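Local coordinates for pesticidial crystal protein CRY2AA (Bacillus thuringiensis serovar kurstaki, PDB 1I5P) that kills dipteran and lepidopteran larvae by binding to their midgut epithelial cells and promoting colloid-osmotic lysis, at residues L234-L238 with Q284-A290; S260-Y264 with L545-V549; N303-I307 with A477-M483. One frame throughout, in Å; residues are numbered along the deposited sequence.

In the fold
Each of the three contacts ties together parts of a three-domain delta-endotoxin. Interactions 1 and 2 sit at the two ends of helix 238-259 of the helical bundle: 234-238 leads into it and pairs with strand 287-289, in the middle-domain part of the chain, while 260-264 follows it and meets the C-terminal beta sandwich. Their centres are about 35 Å apart, on opposite sides of the centre of the chain, and their nearest atoms about 23 Å. Interaction 3, in which the loop 303-307, just before strand 308-321, meets the hairpin loop 477-483, lies about 25 Å from interaction 2 and about 32 Å from interaction 1, centre to centre. Its nearest atoms stay about 15 Å from either.

Interaction 1 (L234-L238 with Q284-A290); sequences LNTRL and QTQSFTA
R237 reaches along the backbone of 284-290 and puts its NH1 on the carbonyl of Q284, NH1 to O 2.8 Å. Bends at chi2 (-147°) and chi3 carry the guanidinium there, although CB points away. The acceptor lies near the guanidinium plane, tilted 18° from it, and NH1 also donates to G281 O, so two carbonyls hold this nitrogen.

N235 and T289 stand side by side and point the same way, with N235 OD1 3.7 Å from T289 CG2. With CG anti to the backbone N (chi1 -171°), the N235 amide extends alongside T289 to the S287 hydroxyl. The same OD1 accepts that hydroxyl, S287 OG to N235 OD1 2.8 Å, from above the plane of the amide.

Strands 235-237 and 287-289 form a short, weakly bonded antiparallel ribbon that joins the link between helices 202-232 and 238-259 of the bundle to the middle-domain part of the chain. T236 and F288 are its hydrogen-bonded pair: F288 N to T236 O is 2.8 Å and nearly straight, T236 N to F288 O 3.1 Å and more bent. The F288 ring lies on the same face of the ribbon as T236; L238 N lies at its edge, in plane, 3.7 Å from F288 CD1, and CE1 packs on L238 CB at 3.8 Å. M241, L296 and L438 also pack on this ring.

Two waters bridge the ends of the ribbon. One accepts from A290 N and donates to L234 O; the other takes the N-H of L238 and donates to Q286 O, with a weak bond to Q284 O.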
loop_
_atom_site.group_PDB
_atom_site.type_symbol
_atom_site.label_atom_id
_atom_site.label_comp_id
_atom_site.label_asym_id
_atom_site.label_seq_id
_atom_site.Cartn_x
_atom_site.Cartn_y
_atom_site.Cartn_z
ATOM N N LEU A 234 -12.088 -5.449 -16.419
ATOM C CA LEU A 234 -12.161 -3.991 -16.446
ATOM C C LEU A 234 -11.829 -3.358 -17.796
ATOM O O LEU A 234 -10.976 -3.835 -18.549
ATOM C CB LEU A 234 -11.227 -3.381 -15.398
ATOM C CG LEU A 234 -11.645 -3.318 -13.924
ATOM C CD1 LEU A 234 -10.502 -2.736 -13.111
ATOM C CD2 LEU A 234 -12.890 -2.466 -13.770
ATOM N N ASN A 235 -12.528 -2.271 -18.081
ATOM C CA ASN A 235 -12.318 -1.491 -19.286
ATOM C C ASN A 235 -12.919 -0.155 -18.913
ATOM O O ASN A 235 -14.096 0.108 -19.169
ATOM C CB ASN A 235 -13.054 -2.078 -20.492
ATOM C CG ASN A 235 -12.659 -1.391 -21.791
ATOM O OD1 ASN A 235 -11.858 -0.458 -21.781
ATOM N ND2 ASN A 235 -13.215 -1.850 -22.909
ATOM N N THR A 236 -12.109 0.683 -18.280
ATOM C CA THR A 236 -12.589 1.973 -17.834
ATOM C C THR A 236 -11.500 3.034 -17.882
ATOM O O THR A 236 -10.333 2.740 -18.141
ATOM C CB THR A 236 -13.107 1.852 -16.394
ATOM O OG1 THR A 236 -13.782 3.059 -16.020
ATOM C CG2 THR A 236 -11.944 1.585 -15.442
ATOM N N ARG A 237 -11.881 4.277 -17.633
ATOM C CA ARG A 237 -10.907 5.359 -17.638
ATOM C C ARG A 237 -9.925 5.173 -16.480
ATOM O O ARG A 237 -10.221 4.465 -15.513
ATOM C CB ARG A 237 -11.617 6.702 -17.523
ATOM C CG ARG A 237 -12.610 6.968 -18.645
ATOM C CD ARG A 237 -12.632 8.447 -18.954
ATOM N NE ARG A 237 -13.979 8.994 -19.063
ATOM C CZ ARG A 237 -14.285 10.258 -18.782
ATOM N NH1 ARG A 237 -13.336 11.093 -18.372
ATOM N NH2 ARG A 237 -15.533 10.690 -18.912
ATOM N N LEU A 238 -8.762 5.812 -16.581
ATOM C CA LEU A 238 -7.730 5.690 -15.552
ATOM C C LEU A 238 -8.240 5.947 -14.142
ATOM O O LEU A 238 -8.020 5.140 -13.235
ATOM C CB LEU A 238 -6.567 6.645 -15.842
ATOM C CG LEU A 238 -5.358 6.469 -14.924
ATOM C CD1 LEU A 238 -4.852 5.039 -15.033
ATOM C CD2 LEU A 238 -4.256 7.454 -15.301
ATOM N N GLN A 284 -9.615 13.591 -19.183
ATOM C CA GLN A 284 -8.955 12.290 -19.135
ATOM C C GLN A 284 -9.927 11.239 -19.663
ATOM O O GLN A 284 -10.660 10.618 -18.900
ATOM C CB GLN A 284 -8.541 11.988 -17.695
ATOM C CG GLN A 284 -7.713 13.107 -17.073
ATOM C CD GLN A 284 -8.556 14.196 -16.420
ATOM O OE1 GLN A 284 -9.721 14.395 -16.763
ATOM N NE2 GLN A 284 -7.957 14.918 -15.478
ATOM N N THR A 285 -9.902 11.033 -20.976
ATOM C CA THR A 285 -10.827 10.124 -21.646
ATOM C C THR A 285 -10.380 8.716 -22.015
ATOM O O THR A 285 -11.216 7.832 -22.190
ATOM C CB THR A 285 -11.337 10.772 -22.944
ATOM O OG1 THR A 285 -10.214 11.258 -23.695
ATOM C CG2 THR A 285 -12.268 11.928 -22.638
ATOM N N GLN A 286 -9.083 8.493 -22.150
ATOM C CA GLN A 286 -8.624 7.172 -22.544
ATOM C C GLN A 286 -9.119 6.060 -21.626
ATOM O O GLN A 286 -9.143 6.201 -20.405
ATOM C CB GLN A 286 -7.101 7.152 -22.640
ATOM C CG GLN A 286 -6.535 5.844 -23.149
ATOM C CD GLN A 286 -5.083 5.968 -23.567
ATOM O OE1 GLN A 286 -4.390 6.903 -23.170
ATOM N NE2 GLN A 286 -4.615 5.019 -24.362
ATOM N N SER A 287 -9.527 4.953 -22.234
ATOM C CA SER A 287 -10.028 3.813 -21.485
ATOM C C SER A 287 -8.924 2.764 -21.445
ATOM O O SER A 287 -8.174 2.611 -22.407
ATOM C CB SER A 287 -11.284 3.252 -22.167
ATOM O OG SER A 287 -11.956 2.322 -21.336
ATOM N N PHE A 288 -8.808 2.052 -20.332
ATOM C CA PHE A 288 -7.771 1.031 -20.210
ATOM C C PHE A 288 -8.320 -0.311 -19.763
ATOM O O PHE A 288 -9.370 -0.387 -19.116
ATOM C CB PHE A 288 -6.691 1.466 -19.207
ATOM C CG PHE A 288 -6.056 2.792 -19.524
ATOM C CD1 PHE A 288 -6.588 3.972 -19.015
ATOM C CD2 PHE A 288 -4.932 2.861 -20.345
ATOM C CE1 PHE A 288 -6.012 5.205 -19.316
ATOM C CE2 PHE A 288 -4.349 4.090 -20.653
ATOM C CZ PHE A 288 -4.894 5.262 -20.137
ATOM N N THR A 289 -7.585 -1.363 -20.103
ATOM C CA THR A 289 -7.937 -2.721 -19.729
ATOM C C THR A 289 -6.805 -3.272 -18.861
ATOM O O THR A 289 -5.741 -2.656 -18.751
ATOM C CB THR A 289 -8.104 -3.621 -20.970
ATOM O OG1 THR A 289 -6.867 -3.680 -21.689
ATOM C CG2 THR A 289 -9.189 -3.069 -21.882
ATOM N N ALA A 290 -7.034 -4.430 -18.251
ATOM C CA ALA A 290 -6.042 -5.057 -17.385
ATOM C C ALA A 290 -4.686 -5.259 -18.059
ATOM O O ALA A 290 -3.642 -5.168 -17.411
ATOM C CB ALA A 290 -6.575 -6.395 -16.876
HETATM O O HOH W 1 -9.462 -5.894 -18.842
HETATM O O HOH W 2 -8.300 8.159 -18.516
#

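Interaction 2 (S260-Y264 with L545-V549); sequences SLFKY and LYLRV
Y264 turns the edge of its ring toward the face of Y546, an edge-to-face aromatic pair with centroids 5.7 Å apart and planes at 67°. The contact joins S260 and the type I turn 261-264, which follow helix 238-259 of the helical bundle, to strand 541-550 of the C-terminal beta sandwich. All the side chains that touch are buried. The phenol oxygen of Y264 comes to 3.8 Å from Y546 CD2 and is hydrogen-bonded to D589. Over one face of the Y264 ring lies CG of its neighbour K263.

R548 runs past Y264 in the opposite direction, its NH2 at the ring edge near CE1. L261 CD2 packs obliquely on the same guanidinium. The ammonium of K263 stands 4.3 Å from R548 NH2, but D589 makes salt bridges to both side chains and D578 to K263, which should offset the like charges.

The arginine leaves the strand with CG anti to the backbone N (chi1 174°), then bends at chi3 and grips S260 end-on with two nitrogens. NH1 meets S260 OG at 2.9 Å, and NH2 donates to S260 O at 2.8 Å, with that oxygen only 5° out of the guanidinium plane.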
loop_
_atom_site.group_PDB
_atom_site.type_symbol
_atom_site.label_atom_id
_atom_site.label_comp_id
_atom_site.label_asym_id
_atom_site.label_seq_id
_atom_site.Cartn_x
_atom_site.Cartn_y
_atom_site.Cartn_z
ATOM N N SER A 260 -0.152 -12.824 6.255
ATOM C CA SER A 260 1.057 -13.617 6.101
ATOM C C SER A 260 2.189 -13.095 6.982
ATOM O O SER A 260 3.309 -13.603 6.923
ATOM C CB SER A 260 1.491 -13.658 4.628
ATOM O OG SER A 260 1.738 -12.362 4.121
ATOM N N LEU A 261 1.896 -12.074 7.787
ATOM C CA LEU A 261 2.888 -11.519 8.709
ATOM C C LEU A 261 2.455 -11.783 10.149
ATOM O O LEU A 261 3.182 -11.471 11.086
ATOM C CB LEU A 261 3.076 -10.009 8.479
ATOM C CG LEU A 261 3.751 -9.636 7.152
ATOM C CD1 LEU A 261 3.857 -8.128 7.038
ATOM C CD2 LEU A 261 5.135 -10.292 7.060
ATOM N N PHE A 262 1.268 -12.359 10.324
ATOM C CA PHE A 262 0.770 -12.680 11.663
ATOM C C PHE A 262 1.741 -13.653 12.334
ATOM O O PHE A 262 1.825 -13.726 13.560
ATOM C CB PHE A 262 -0.615 -13.334 11.592
ATOM C CG PHE A 262 -1.772 -12.360 11.617
ATOM C CD1 PHE A 262 -3.078 -12.836 11.695
ATOM C CD2 PHE A 262 -1.566 -10.986 11.593
ATOM C CE1 PHE A 262 -4.161 -11.961 11.750
ATOM C CE2 PHE A 262 -2.641 -10.100 11.650
ATOM C CZ PHE A 262 -3.941 -10.586 11.730
ATOM N N LYS A 263 2.470 -14.403 11.514
ATOM C CA LYS A 263 3.441 -15.378 12.004
ATOM C C LYS A 263 4.612 -14.683 12.705
ATOM O O LYS A 263 5.445 -15.336 13.330
ATOM C CB LYS A 263 3.973 -16.224 10.839
ATOM C CG LYS A 263 4.956 -15.460 9.948
ATOM C CD LYS A 263 5.012 -15.947 8.493
ATOM C CE LYS A 263 5.894 -17.162 8.283
ATOM N NZ LYS A 263 6.242 -17.289 6.834
ATOM N N TYR A 264 4.682 -13.360 12.586
ATOM C CA TYR A 264 5.754 -12.593 13.222
ATOM C C TYR A 264 5.258 -11.727 14.374
ATOM O O TYR A 264 4.085 -11.359 14.435
ATOM C CB TYR A 264 6.455 -11.688 12.197
ATOM C CG TYR A 264 7.238 -12.425 11.137
ATOM C CD1 TYR A 264 6.776 -12.494 9.823
ATOM C CD2 TYR A 264 8.427 -13.088 11.456
ATOM C CE1 TYR A 264 7.477 -13.212 8.848
ATOM C CE2 TYR A 264 9.130 -13.811 10.492
ATOM C CZ TYR A 264 8.649 -13.871 9.194
ATOM O OH TYR A 264 9.317 -14.623 8.259
ATOM N N LEU A 545 17.828 -11.776 9.874
ATOM C CA LEU A 545 17.383 -11.249 8.603
ATOM C C LEU A 545 16.628 -12.317 7.837
ATOM O O LEU A 545 17.140 -13.421 7.617
ATOM C CB LEU A 545 18.572 -10.769 7.768
ATOM C CG LEU A 545 18.269 -10.309 6.339
ATOM C CD1 LEU A 545 17.402 -9.055 6.365
ATOM C CD2 LEU A 545 19.579 -10.033 5.610
ATOM N N TYR A 546 15.402 -11.985 7.447
ATOM C CA TYR A 546 14.563 -12.882 6.675
ATOM C C TYR A 546 14.275 -12.220 5.339
ATOM O O TYR A 546 13.934 -11.040 5.281
ATOM C CB TYR A 546 13.225 -13.143 7.381
ATOM C CG TYR A 546 13.290 -14.033 8.601
ATOM C CD1 TYR A 546 13.634 -13.513 9.845
ATOM C CD2 TYR A 546 13.003 -15.400 8.513
ATOM C CE1 TYR A 546 13.690 -14.323 10.980
ATOM C CE2 TYR A 546 13.058 -16.222 9.640
ATOM C CZ TYR A 546 13.401 -15.677 10.871
ATOM O OH TYR A 546 13.465 -16.488 11.981
ATOM N N LEU A 547 14.427 -12.971 4.262
ATOM C CA LEU A 547 14.125 -12.432 2.948
ATOM C C LEU A 547 12.919 -13.179 2.424
ATOM O O LEU A 547 12.943 -14.406 2.311
ATOM C CB LEU A 547 15.304 -12.602 1.981
ATOM C CG LEU A 547 16.579 -11.809 2.301
ATOM C CD1 LEU A 547 17.558 -11.944 1.149
ATOM C CD2 LEU A 547 16.247 -10.342 2.531
ATOM N N ARG A 548 11.849 -12.440 2.153
ATOM C CA ARG A 548 10.646 -13.038 1.600
ATOM C C ARG A 548 10.885 -13.025 0.099
ATOM O O ARG A 548 11.047 -11.964 -0.505
ATOM C CB ARG A 548 9.396 -12.222 1.955
ATOM C CG ARG A 548 8.130 -12.729 1.271
ATOM C CD ARG A 548 6.856 -12.268 1.973
ATOM N NE ARG A 548 6.679 -12.911 3.273
ATOM C CZ ARG A 548 5.589 -12.796 4.028
ATOM N NH1 ARG A 548 4.565 -12.060 3.617
ATOM N NH2 ARG A 548 5.520 -13.420 5.198
ATOM N N VAL A 549 10.927 -14.208 -0.499
ATOM C CA VAL A 549 11.189 -14.305 -1.924
ATOM C C VAL A 549 10.375 -15.389 -2.598
ATOM O O VAL A 549 9.805 -16.267 -1.944
ATOM C CB VAL A 549 12.683 -14.618 -2.196
ATOM C CG1 VAL A 549 13.574 -13.776 -1.292
ATOM C CG2 VAL A 549 12.951 -16.108 -1.972
#

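Interaction 3 (N303-I307 with A477-M483); sequences NSNYI and ANENGTM
The ring of Y306 carries the methyl of T482 on one face and the carbonyl of N480 at its edge. T482 CG2 sits over the middle of the ring, 3.7 Å from the centroid and 13° off the normal, a clean CH-pi contact. Along the edge, N480 O approaches CE2 to 3.2 Å. Water 3, in the ring plane, donates to that same carbonyl and is 2.6 Å from Y306 OH.

A second flat group is the amide of N305, whose ND2 is 3.4 Å from T482 CG2; this nitrogen is hydrogen-bonded to A501 O. The methyl thus touches an aromatic face and, from another side, an amide nitrogen. With CG2 anti to the carbonyl carbon, the T482 hydroxyl (chi1 63°) is turned back toward N480. There OD1 accepts twice, from T482 OG1 in the carbonyl plane on a lone pair and from T482 N above that plane, which, with N480 ND2 bound to T502 O, holds that amide and sets the T482 hydroxyl.

Between the backbones, M483 N donates to N305 O at 3.1 Å, nearly in line with the C=O, and I307 N makes a weak bond to G481 O. On the apolar side I307 CD1 presses against A477 CB at 3.4 Å, tighter than usual, while I307 CG1 packs on M483 CG. The extended methionine brings its CE to S304 O.

G481, with phi 98°, closes a type I turn from N478 between strands 474-477 and 483-486, and N480 OD1 with T482 N makes an Asx turn. Through one backbone bridge, Y306 with T482, this beta hairpin, in the same sheet as strand 530-537 of the C-terminal beta sandwich, meets the type I turn 303-306 just ahead of the first long strand of the beta prism.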
loop_
_atom_site.group_PDB
_atom_site.type_symbol
_atom_site.label_atom_id
_atom_site.label_comp_id
_atom_site.label_asym_id
_atom_site.label_seq_id
_atom_site.Cartn_x
_atom_site.Cartn_y
_atom_site.Cartn_z
ATOM N N ASN A 303 11.448 5.713 -10.176
ATOM C CA ASN A 303 12.193 6.473 -9.179
ATOM C C ASN A 303 11.519 6.430 -7.811
ATOM O O ASN A 303 11.621 7.381 -7.043
ATOM C CB ASN A 303 12.351 7.935 -9.621
ATOM C CG ASN A 303 13.315 8.103 -10.792
ATOM O OD1 ASN A 303 14.122 7.222 -11.074
ATOM N ND2 ASN A 303 13.248 9.254 -11.458
ATOM N N SER A 304 10.829 5.334 -7.507
ATOM C CA SER A 304 10.151 5.195 -6.217
ATOM C C SER A 304 11.135 5.126 -5.058
ATOM O O SER A 304 10.763 5.377 -3.915
ATOM C CB SER A 304 9.285 3.932 -6.192
ATOM O OG SER A 304 7.981 4.189 -6.688
ATOM N N ASN A 305 12.384 4.777 -5.353
ATOM C CA ASN A 305 13.397 4.667 -4.314
ATOM C C ASN A 305 14.061 6.008 -4.008
ATOM O O ASN A 305 14.870 6.117 -3.087
ATOM C CB ASN A 305 14.446 3.625 -4.709
ATOM C CG ASN A 305 15.152 3.965 -6.005
ATOM O OD1 ASN A 305 14.530 4.384 -6.976
ATOM N ND2 ASN A 305 16.467 3.770 -6.027
ATOM N N TYR A 306 13.708 7.035 -4.776
ATOM C CA TYR A 306 14.261 8.365 -4.556
ATOM C C TYR A 306 13.318 9.210 -3.705
ATOM O O TYR A 306 12.163 8.833 -3.480
ATOM C CB TYR A 306 14.518 9.068 -5.893
ATOM C CG TYR A 306 15.755 8.565 -6.600
ATOM C CD1 TYR A 306 15.707 7.431 -7.406
ATOM C CD2 TYR A 306 16.990 9.186 -6.406
ATOM C CE1 TYR A 306 16.861 6.919 -7.999
ATOM C CE2 TYR A 306 18.147 8.685 -6.992
ATOM C CZ TYR A 306 18.078 7.555 -7.784
ATOM O OH TYR A 306 19.236 7.066 -8.339
ATOM N N ILE A 307 13.819 10.346 -3.229
ATOM C CA ILE A 307 13.020 11.241 -2.402
ATOM C C ILE A 307 12.416 12.358 -3.246
ATOM O O ILE A 307 13.121 13.234 -3.749
ATOM C CB ILE A 307 13.865 11.825 -1.255
ATOM C CG1 ILE A 307 14.316 10.677 -0.339
ATOM C CG2 ILE A 307 13.067 12.865 -0.478
ATOM C CD1 ILE A 307 15.191 11.100 0.817
ATOM N N ALA A 477 18.241 11.446 2.864
ATOM C CA ALA A 477 18.555 11.068 1.502
ATOM C C ALA A 477 20.008 10.654 1.506
ATOM O O ALA A 477 20.844 11.302 2.143
ATOM C CB ALA A 477 18.358 12.238 0.566
ATOM N N ASN A 478 20.305 9.566 0.810
ATOM C CA ASN A 478 21.671 9.095 0.715
ATOM C C ASN A 478 22.371 10.078 -0.228
ATOM O O ASN A 478 21.728 10.936 -0.840
ATOM C CB ASN A 478 21.698 7.694 0.111
ATOM C CG ASN A 478 22.889 6.893 0.570
ATOM O OD1 ASN A 478 23.961 7.446 0.837
ATOM N ND2 ASN A 478 22.715 5.581 0.660
ATOM N N GLU A 479 23.683 9.965 -0.349
ATOM C CA GLU A 479 24.413 10.857 -1.239
ATOM C C GLU A 479 23.915 10.780 -2.692
ATOM O O GLU A 479 24.027 11.756 -3.441
ATOM C CB GLU A 479 25.914 10.552 -1.169
ATOM C CG GLU A 479 26.285 9.098 -1.422
ATOM C CD GLU A 479 27.752 8.811 -1.138
ATOM O OE1 GLU A 479 28.166 7.635 -1.240
ATOM O OE2 GLU A 479 28.492 9.762 -0.809
ATOM N N ASN A 480 23.345 9.641 -3.087
ATOM C CA ASN A 480 22.855 9.492 -4.458
ATOM C C ASN A 480 21.386 9.905 -4.623
ATOM O O ASN A 480 20.813 9.798 -5.710
ATOM C CB ASN A 480 23.080 8.054 -4.949
ATOM C CG ASN A 480 22.055 7.071 -4.416
ATOM O OD1 ASN A 480 21.428 7.298 -3.378
ATOM N ND2 ASN A 480 21.893 5.954 -5.123
ATOM N N GLY A 481 20.786 10.385 -3.536
ATOM C CA GLY A 481 19.404 10.839 -3.579
ATOM C C GLY A 481 18.350 9.855 -3.096
ATOM O O GLY A 481 17.184 10.222 -2.940
ATOM N N THR A 482 18.744 8.612 -2.843
ATOM C CA THR A 482 17.782 7.608 -2.407
ATOM C C THR A 482 17.550 7.571 -0.905
ATOM O O THR A 482 18.267 8.200 -0.124
ATOM C CB THR A 482 18.190 6.200 -2.870
ATOM O OG1 THR A 482 19.441 5.842 -2.266
ATOM C CG2 THR A 482 18.325 6.162 -4.390
ATOM N N MET A 483 16.545 6.796 -0.519
ATOM C CA MET A 483 16.147 6.639 0.868
ATOM C C MET A 483 17.085 5.838 1.749
ATOM O O MET A 483 17.577 4.776 1.364
ATOM C CB MET A 483 14.788 5.946 0.960
ATOM C CG MET A 483 13.610 6.676 0.381
ATOM S SD MET A 483 12.167 5.591 0.426
ATOM C CE MET A 483 11.017 6.553 -0.567
HETATM O O HOH W 3 21.208 8.747 -8.306
#